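ABC transporter substrate-binding protein (Rhizobium radiobacter, PDB 6TFX) binds the opine mannopinic acid as the solute-binding protein of an ABC transporter, probably delivering it for import into the bacterium. Local coordinates at residues K3-V15 / L196-R210. Residues are numbered along the deposited sequence; the frame is centred on the assembly and turned at random. Where two conformers were deposited one is given.
Sequences KTELSMGVASEDV and LSKISYRFLNNEAAR
L6 O accepts the N-H of S200 at 2.8 Å in a parallel strand pair whose backbone ladder shows how distant chain segments are laced into one sheet. Strands 5-10 and 198-203 run 14° apart. The N-H groups of L6, M8 and V10 go to the carbonyls of K198, S200 and R202 in turn, and their own carbonyls accept from S200, R202 and L204; the backbone groups of S7 and G9 are used on the other side, by D220 and strand 221-223. At the start of the ladder, T4 OG1 and S197 OG lie 2.9 Å apart in a hydrogen bond, while S197 N reaches T4 O at 2.7 Å.

Apolar packing follows the face carrying L6, M8, V10, I199, Y201 and F203. With CG between the backbone N and the carbonyl carbon (chi1 54°) and the chain extended at the next bond, M8 brings SD obliquely to the Y201 ring, 3.8 Å from Y201 CD2, in a Met-aromatic contact. V10 crosses the same ring at about a right angle, with CG1 over one face in a CH-pi contact, 4.0 Å from the centroid. The phenol oxygen is bonded beyond the pair, to S27 of helix 26-35.

Past the strands, residues 12-15 pass over one face and along the edge of F203. D14 CA stands almost on the ring normal, 3.7 Å from the F203 centroid; S12 O approaches the edge, and V15 CG2 meets F203 CZ at 3.7 Å.

A11, the centre of an inverse gamma turn, rests its CB over one face of the R210 guanidinium, which holds L204 O of its own segment side-on and in its plane, NE at 2.8 Å. R210 NH1 bonds Q223 O, joining helix 207-215 to strand 221-223, which flanks strand 5-10 in the mixed sheet of one lobe of a family 5 periplasmic solute-binding protein.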
loop_
_atom_site.group_PDB
_atom_site.type_symbol
_atom_site.label_atom_id
_atom_site.label_comp_id
_atom_site.label_asym_id
_atom_site.label_seq_id
_atom_site.Cartn_x
_atom_site.Cartn_y
_atom_site.Cartn_z
ATOM N N LYS A 3 -2.054 5.067 -31.661
ATOM C CA LYS A 3 -0.773 4.521 -31.221
ATOM C C LYS A 3 -0.984 3.376 -30.219
ATOM O O LYS A 3 -2.094 3.190 -29.710
ATOM C CB LYS A 3 0.118 5.623 -30.633
ATOM C CG LYS A 3 -0.424 6.291 -29.375
ATOM C CD LYS A 3 0.414 7.484 -29.014
ATOM C CE LYS A 3 0.260 7.886 -27.575
ATOM N NZ LYS A 3 1.039 9.116 -27.298
ATOM N N THR A 4 0.062 2.580 -29.981
ATOM C CA THR A 4 -0.038 1.439 -29.065
ATOM C C THR A 4 1.043 1.486 -27.964
ATOM O O THR A 4 1.162 0.536 -27.201
ATOM C CB THR A 4 0.007 0.103 -29.841
ATOM O OG1 THR A 4 1.292 -0.002 -30.468
ATOM C CG2 THR A 4 -1.139 -0.047 -30.866
ATOM N N GLU A 5 1.826 2.577 -27.892
ATOM C CA GLU A 5 2.876 2.727 -26.885
ATOM C C GLU A 5 2.439 3.772 -25.854
ATOM O O GLU A 5 2.131 4.908 -26.238
ATOM C CB GLU A 5 4.214 3.130 -27.531
ATOM C CG GLU A 5 4.693 2.132 -28.580
ATOM C CD GLU A 5 6.121 2.259 -29.078
ATOM O OE1 GLU A 5 6.744 3.327 -28.877
ATOM O OE2 GLU A 5 6.614 1.282 -29.684
ATOM N N LEU A 6 2.405 3.368 -24.568
ATOM C CA LEU A 6 2.015 4.246 -23.460
ATOM C C LEU A 6 3.244 4.648 -22.652
ATOM O O LEU A 6 4.007 3.787 -22.227
ATOM C CB LEU A 6 0.998 3.550 -22.535
ATOM C CG LEU A 6 0.311 4.431 -21.469
ATOM C CD1 LEU A 6 -1.047 3.884 -21.115
ATOM C CD2 LEU A 6 1.135 4.517 -20.194
ATOM N N SER A 7 3.431 5.972 -22.433
ATOM C CA SER A 7 4.539 6.474 -21.630
ATOM C C SER A 7 3.925 7.049 -20.347
ATOM O O SER A 7 2.980 7.853 -20.411
ATOM C CB SER A 7 5.346 7.547 -22.354
ATOM O OG SER A 7 6.023 6.984 -23.465
ATOM N N MET A 8 4.466 6.651 -19.190
ATOM C CA MET A 8 3.973 7.156 -17.903
ATOM C C MET A 8 5.104 7.604 -17.000
ATOM O O MET A 8 6.138 6.941 -16.951
ATOM C CB MET A 8 3.056 6.162 -17.204
ATOM C CG MET A 8 3.631 4.801 -17.019
ATOM S SD MET A 8 2.352 3.616 -16.472
ATOM C CE MET A 8 1.859 4.307 -14.955
ATOM N N GLY A 9 4.901 8.732 -16.322
ATOM C CA GLY A 9 5.903 9.310 -15.436
ATOM C C GLY A 9 5.451 9.145 -14.006
ATOM O O GLY A 9 4.322 9.514 -13.679
ATOM N N VAL A 10 6.323 8.582 -13.151
ATOM C CA VAL A 10 5.972 8.278 -11.764
ATOM C C VAL A 10 6.914 8.912 -10.773
ATOM O O VAL A 10 8.043 9.255 -11.120
ATOM C CB VAL A 10 5.831 6.753 -11.517
ATOM C CG1 VAL A 10 4.910 6.102 -12.567
ATOM C CG2 VAL A 10 7.196 6.063 -11.495
ATOM N N ALA A 11 6.440 9.050 -9.517
ATOM C CA ALA A 11 7.217 9.635 -8.422
ATOM C C ALA A 11 8.000 8.511 -7.758
ATOM O O ALA A 11 7.632 8.007 -6.693
ATOM C CB ALA A 11 6.296 10.311 -7.418
ATOM N N SER A 12 9.051 8.096 -8.418
ATOM C CA SER A 12 9.959 7.050 -7.947
ATOM C C SER A 12 11.297 7.271 -8.604
ATOM O O SER A 12 11.363 7.825 -9.706
ATOM C CB SER A 12 9.437 5.668 -8.330
ATOM O OG SER A 12 10.344 4.664 -7.908
ATOM N N GLU A 13 12.362 6.820 -7.943
ATOM C CA GLU A 13 13.720 6.942 -8.455
ATOM C C GLU A 13 14.195 5.677 -9.147
ATOM O O GLU A 13 15.064 5.776 -10.020
ATOM C CB GLU A 13 14.700 7.381 -7.346
ATOM C CG GLU A 13 14.322 8.738 -6.747
ATOM C CD GLU A 13 15.352 9.420 -5.860
ATOM O OE1 GLU A 13 16.552 9.378 -6.219
ATOM O OE2 GLU A 13 14.966 9.989 -4.806
ATOM N N ASP A 14 13.621 4.488 -8.800
ATOM C CA ASP A 14 14.059 3.223 -9.406
ATOM C C ASP A 14 13.174 2.071 -8.943
ATOM O O ASP A 14 12.301 2.258 -8.094
ATOM C CB ASP A 14 15.523 2.908 -8.963
ATOM C CG ASP A 14 16.363 1.954 -9.821
ATOM O OD1 ASP A 14 15.884 1.530 -10.914
ATOM O OD2 ASP A 14 17.498 1.623 -9.403
ATOM N N VAL A 15 13.416 0.888 -9.513
ATOM C CA VAL A 15 12.801 -0.382 -9.129
ATOM C C VAL A 15 13.580 -0.854 -7.902
ATOM O O VAL A 15 14.813 -0.806 -7.932
ATOM C CB VAL A 15 13.020 -1.452 -10.256
ATOM C CG1 VAL A 15 12.714 -2.876 -9.768
ATOM C CG2 VAL A 15 12.223 -1.128 -11.497
ATOM N N LEU A 196 -2.287 -2.329 -26.097
ATOM C CA LEU A 196 -1.017 -1.601 -26.039
ATOM C C LEU A 196 0.099 -2.605 -26.324
ATOM O O LEU A 196 0.045 -3.736 -25.843
ATOM C CB LEU A 196 -0.783 -0.998 -24.638
ATOM C CG LEU A 196 -1.782 0.045 -24.147
ATOM C CD1 LEU A 196 -1.450 0.428 -22.727
ATOM C CD2 LEU A 196 -1.766 1.297 -25.023
ATOM N N SER A 197 1.111 -2.194 -27.068
ATOM C CA SER A 197 2.242 -3.071 -27.364
ATOM C C SER A 197 3.371 -2.853 -26.370
ATOM O O SER A 197 4.135 -3.781 -26.103
ATOM C CB SER A 197 2.747 -2.801 -28.778
ATOM O OG SER A 197 3.158 -1.448 -28.847
ATOM N N LYS A 198 3.467 -1.632 -25.802
ATOM C CA LYS A 198 4.560 -1.280 -24.900
ATOM C C LYS A 198 4.159 -0.233 -23.873
ATOM O O LYS A 198 3.311 0.619 -24.149
ATOM C CB LYS A 198 5.735 -0.721 -25.751
ATOM C CG LYS A 198 7.100 -0.698 -25.056
ATOM C CD LYS A 198 8.201 -0.191 -25.990
ATOM C CE LYS A 198 8.647 1.185 -25.594
ATOM N NZ LYS A 198 9.924 1.565 -26.259
ATOM N N ILE A 199 4.788 -0.303 -22.695
ATOM C CA ILE A 199 4.669 0.687 -21.633
ATOM C C ILE A 199 6.091 1.149 -21.327
ATOM O O ILE A 199 6.958 0.314 -21.049
ATOM C CB ILE A 199 3.983 0.175 -20.342
ATOM C CG1 ILE A 199 2.559 -0.375 -20.629
ATOM C CG2 ILE A 199 3.946 1.276 -19.254
ATOM C CD1 ILE A 199 2.011 -1.229 -19.461
ATOM N N SER A 200 6.325 2.463 -21.387
ATOM C CA SER A 200 7.605 3.056 -20.986
ATOM C C SER A 200 7.291 3.703 -19.634
ATOM O O SER A 200 6.562 4.698 -19.564
ATOM C CB SER A 200 8.085 4.084 -22.010
ATOM O OG SER A 200 9.295 4.675 -21.552
ATOM N N TYR A 201 7.751 3.063 -18.554
ATOM C CA TYR A 201 7.466 3.454 -17.176
ATOM C C TYR A 201 8.665 4.250 -16.699
ATOM O O TYR A 201 9.715 3.683 -16.396
ATOM C CB TYR A 201 7.246 2.176 -16.371
ATOM C CG TYR A 201 6.773 2.379 -14.951
ATOM C CD1 TYR A 201 7.681 2.490 -13.904
ATOM C CD2 TYR A 201 5.415 2.363 -14.641
ATOM C CE1 TYR A 201 7.255 2.599 -12.584
ATOM C CE2 TYR A 201 4.973 2.445 -13.316
ATOM C CZ TYR A 201 5.897 2.588 -12.293
ATOM O OH TYR A 201 5.487 2.679 -10.987
ATOM N N ARG A 202 8.516 5.574 -16.707
ATOM C CA ARG A 202 9.597 6.521 -16.427
ATOM C C ARG A 202 9.692 6.988 -14.984
ATOM O O ARG A 202 8.698 7.463 -14.427
ATOM C CB ARG A 202 9.482 7.737 -17.351
ATOM C CG ARG A 202 9.732 7.407 -18.823
ATOM C CD ARG A 202 9.786 8.656 -19.690
ATOM N NE ARG A 202 10.883 9.554 -19.318
ATOM C CZ ARG A 202 10.947 10.841 -19.657
ATOM N NH1 ARG A 202 9.987 11.393 -20.389
ATOM N NH2 ARG A 202 11.972 11.585 -19.264
ATOM N N PHE A 203 10.916 6.927 -14.421
ATOM C CA PHE A 203 11.209 7.379 -13.061
ATOM C C PHE A 203 11.483 8.874 -13.093
ATOM O O PHE A 203 12.502 9.317 -13.641
ATOM C CB PHE A 203 12.393 6.599 -12.479
ATOM C CG PHE A 203 12.066 5.131 -12.343
ATOM C CD1 PHE A 203 11.042 4.707 -11.507
ATOM C CD2 PHE A 203 12.788 4.173 -13.045
ATOM C CE1 PHE A 203 10.733 3.351 -11.389
ATOM C CE2 PHE A 203 12.487 2.819 -12.918
ATOM C CZ PHE A 203 11.450 2.417 -12.104
ATOM N N LEU A 204 10.497 9.661 -12.658
ATOM C CA LEU A 204 10.609 11.121 -12.689
ATOM C C LEU A 204 10.189 11.652 -11.341
ATOM O O LEU A 204 9.116 12.253 -11.204
ATOM C CB LEU A 204 9.749 11.727 -13.830
ATOM C CG LEU A 204 10.252 11.459 -15.251
ATOM C CD1 LEU A 204 9.150 11.657 -16.267
ATOM C CD2 LEU A 204 11.447 12.372 -15.607
ATOM N N ASN A 205 11.038 11.405 -10.319
ATOM C CA ASN A 205 10.740 11.834 -8.952
ATOM C C ASN A 205 10.609 13.352 -8.804
ATOM O O ASN A 205 9.805 13.804 -8.006
ATOM C CB ASN A 205 11.777 11.300 -7.957
ATOM C CG ASN A 205 11.209 11.214 -6.548
ATOM O OD1 ASN A 205 10.175 10.579 -6.310
ATOM N ND2 ASN A 205 11.888 11.838 -5.576
ATOM N N ASN A 206 11.357 14.134 -9.612
ATOM C CA ASN A 206 11.290 15.595 -9.558
ATOM C C ASN A 206 9.981 16.061 -10.200
ATOM O O ASN A 206 9.762 15.833 -11.396
ATOM C CB ASN A 206 12.498 16.207 -10.247
ATOM C CG ASN A 206 12.488 17.714 -10.177
ATOM O OD1 ASN A 206 11.925 18.392 -11.041
ATOM N ND2 ASN A 206 13.085 18.265 -9.133
ATOM N N GLU A 207 9.090 16.657 -9.394
ATOM C CA GLU A 207 7.759 17.109 -9.837
ATOM C C GLU A 207 7.814 18.090 -10.994
ATOM O O GLU A 207 7.016 17.967 -11.928
ATOM C CB GLU A 207 6.941 17.695 -8.671
ATOM C CG GLU A 207 6.494 16.642 -7.660
ATOM C CD GLU A 207 5.642 17.122 -6.498
ATOM O OE1 GLU A 207 5.616 18.342 -6.216
ATOM O OE2 GLU A 207 5.008 16.261 -5.851
ATOM N N ALA A 208 8.768 19.038 -10.961
ATOM C CA ALA A 208 8.891 20.019 -12.056
ATOM C C ALA A 208 9.244 19.330 -13.386
ATOM O O ALA A 208 8.624 19.633 -14.407
ATOM C CB ALA A 208 9.925 21.084 -11.710
ATOM N N ALA A 209 10.200 18.374 -13.369
ATOM C CA ALA A 209 10.597 17.624 -14.583
ATOM C C ALA A 209 9.440 16.739 -15.074
ATOM O O ALA A 209 9.201 16.648 -16.282
ATOM C CB ALA A 209 11.828 16.772 -14.294
ATOM N N ARG A 210 8.711 16.090 -14.127
ATOM C CA ARG A 210 7.565 15.252 -14.504
ATOM C C ARG A 210 6.473 16.090 -15.191
ATOM O O ARG A 210 5.980 15.699 -16.252
ATOM C CB ARG A 210 7.008 14.525 -13.268
ATOM C CG ARG A 210 6.071 13.348 -13.596
ATOM C CD ARG A 210 5.451 12.713 -12.337
ATOM N NE ARG A 210 6.388 12.729 -11.219
ATOM C CZ ARG A 210 6.125 13.141 -9.986
ATOM N NH1 ARG A 210 4.885 13.480 -9.637
ATOM N NH2 ARG A 210 7.082 13.157 -9.073
#